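Putative transcriptional regulator MarR (Geobacillus stearothermophilus, PDB 2RDP) probably binds DNA as a winged-helix transcriptional regulator of the MarR family, working as a dimer. Local coordinates at residues Val46-Leu51 with Gly84-Val89. Sequence-based numbering, arbitrary orientation.
Sequences VALQWL and GLVARV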
loop_
_atom_site.group_PDB
_atom_site.type_symbol
_atom_site.label_atom_id
_atom_site.label_comp_id
_atom_site.label_asym_id
_atom_site.label_seq_id
_atom_site.Cartn_x
_atom_site.Cartn_y
_atom_site.Cartn_z
ATOM N N VAL A 46 5.386 10.156 -3.190
ATOM C CA VAL A 46 5.329 9.337 -4.408
ATOM C C VAL A 46 5.825 10.109 -5.643
ATOM O O VAL A 46 6.653 9.605 -6.413
ATOM C CB VAL A 46 3.913 8.775 -4.638
ATOM C CG1 VAL A 46 3.829 7.995 -5.938
ATOM C CG2 VAL A 46 3.483 7.868 -3.439
ATOM N N ALA A 47 5.313 11.339 -5.824
ATOM C CA ALA A 47 5.687 12.172 -6.950
ATOM C C ALA A 47 7.204 12.408 -6.983
ATOM O O ALA A 47 7.846 12.191 -8.023
ATOM C CB ALA A 47 4.920 13.498 -6.910
ATOM N N LEU A 48 7.759 12.855 -5.853
ATOM C CA LEU A 48 9.188 13.144 -5.705
ATOM C C LEU A 48 10.095 11.932 -5.929
ATOM O O LEU A 48 11.118 12.031 -6.604
ATOM C CB LEU A 48 9.471 13.768 -4.340
ATOM C CG LEU A 48 8.899 15.168 -4.049
ATOM C CD1 LEU A 48 9.048 15.509 -2.585
ATOM C CD2 LEU A 48 9.547 16.218 -4.905
ATOM N N GLN A 49 9.732 10.804 -5.343
ATOM C CA GLN A 49 10.433 9.557 -5.571
ATOM C C GLN A 49 10.443 9.146 -7.068
ATOM O O GLN A 49 11.435 8.633 -7.541
ATOM C CB GLN A 49 9.832 8.482 -4.654
ATOM C CG GLN A 49 10.063 7.022 -5.092
ATOM C CD GLN A 49 8.861 6.351 -5.807
ATOM O OE1 GLN A 49 7.697 6.597 -5.462
ATOM N NE2 GLN A 49 9.165 5.473 -6.795
ATOM N N TRP A 50 9.354 9.382 -7.810
ATOM C CA TRP A 50 9.326 9.103 -9.258
ATOM C C TRP A 50 10.311 9.991 -10.015
ATOM O O TRP A 50 10.999 9.532 -10.913
ATOM C CB TRP A 50 7.909 9.264 -9.861
ATOM C CG TRP A 50 7.038 8.075 -9.686
ATOM C CD1 TRP A 50 5.843 8.014 -9.013
ATOM C CD2 TRP A 50 7.295 6.751 -10.157
ATOM N NE1 TRP A 50 5.342 6.744 -9.039
ATOM C CE2 TRP A 50 6.211 5.941 -9.732
ATOM C CE3 TRP A 50 8.341 6.161 -10.897
ATOM C CZ2 TRP A 50 6.144 4.560 -10.020
ATOM C CZ3 TRP A 50 8.267 4.795 -11.195
ATOM C CH2 TRP A 50 7.168 4.013 -10.762
ATOM N N LEU A 51 10.374 11.262 -9.651
ATOM C CA LEU A 51 11.315 12.190 -10.256
ATOM C C LEU A 51 12.768 11.850 -9.916
ATOM O O LEU A 51 13.656 11.974 -10.763
ATOM C CB LEU A 51 10.995 13.618 -9.810
ATOM C CG LEU A 51 9.696 14.229 -10.352
ATOM C CD1 LEU A 51 9.356 15.471 -9.567
ATOM C CD2 LEU A 51 9.821 14.521 -11.830
ATOM N N GLY A 84 8.598 25.105 -3.628
ATOM C CA GLY A 84 9.993 24.997 -4.057
ATOM C C GLY A 84 10.620 23.609 -4.064
ATOM O O GLY A 84 11.845 23.480 -4.010
ATOM N N LEU A 85 9.793 22.567 -4.145
ATOM C CA LEU A 85 10.277 21.180 -4.226
ATOM C C LEU A 85 10.600 20.764 -5.649
ATOM O O LEU A 85 11.431 19.904 -5.855
ATOM C CB LEU A 85 9.211 20.208 -3.700
ATOM C CG LEU A 85 8.681 20.434 -2.292
ATOM C CD1 LEU A 85 7.421 19.585 -2.044
ATOM C CD2 LEU A 85 9.791 20.160 -1.276
ATOM N N VAL A 86 9.919 21.365 -6.627
ATOM C CA VAL A 86 10.107 21.050 -8.057
ATOM C C VAL A 86 9.997 22.335 -8.867
ATOM O O VAL A 86 9.417 23.313 -8.402
ATOM C CB VAL A 86 9.031 19.991 -8.618
ATOM C CG1 VAL A 86 8.934 18.743 -7.726
ATOM C CG2 VAL A 86 7.660 20.608 -8.805
ATOM N N ALA A 87 10.547 22.324 -10.075
ATOM C CA ALA A 87 10.352 23.414 -11.029
ATOM C C ALA A 87 9.794 22.826 -12.317
ATOM O O ALA A 87 9.959 21.635 -12.587
ATOM C CB ALA A 87 11.673 24.143 -11.308
ATOM N N ARG A 88 9.107 23.656 -13.088
ATOM C CA ARG A 88 8.692 23.295 -14.442
ATOM C C ARG A 88 9.737 23.775 -15.446
ATOM O O ARG A 88 10.187 24.912 -15.380
ATOM C CB ARG A 88 7.344 23.932 -14.752
ATOM C CG ARG A 88 6.170 23.219 -14.127
ATOM C CD ARG A 88 4.908 23.961 -14.468
ATOM N NE ARG A 88 3.731 23.079 -14.471
ATOM C CZ ARG A 88 2.841 22.997 -13.484
ATOM N NH1 ARG A 88 1.801 22.185 -13.608
ATOM N NH2 ARG A 88 2.989 23.724 -12.378
ATOM N N VAL A 89 10.146 22.902 -16.355
ATOM C CA VAL A 89 11.234 23.220 -17.275
ATOM C C VAL A 89 10.852 22.807 -18.674
ATOM O O VAL A 89 10.672 21.618 -18.939
ATOM C CB VAL A 89 12.567 22.479 -16.892
ATOM C CG1 VAL A 89 13.686 22.836 -17.892
ATOM C CG2 VAL A 89 13.011 22.829 -15.484
#
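Val-86 meets helix 42-54 with a single methyl, CG1, which touches two leucine branches at once: CD2 of Leu-48 and CD1 of Leu-51 each lie 3.8 Å from Val-86 CG1. The two leucines are three residues apart, nearly one helical turn, and the methyl sits over the gap between their ends, with the directions to the two CD atoms about 77° apart; Leu-51 meets the valine at about a right angle, Leu-48 more slantwise. CG1 of Val-86 stands anti to its own carbonyl carbon (chi1 -50°), which aims it at the helix. The same CD2 of Leu-48 also rests, more loosely, on Leu-85, 4.2 Å from its CB. All of this is apolar packing between buried side chains.

One shell out, Ile-100 of strand 98-102 touches both Leu-51 and Val-86, while Leu-102 packs on Leu-48 and Ile-40 on Leu-48 and Leu-85. Gly-84, at positive phi, is the C' residue of a Schellman motif that closes helix 70-82; directly after it Leu-85 and Val-86 point their CB atoms toward helix 42-54. Helix 42-54 thus packs against the start of the first wing strand, just after the helix that is probably the recognition helix, as in the winged-helix domain of MarR regulators.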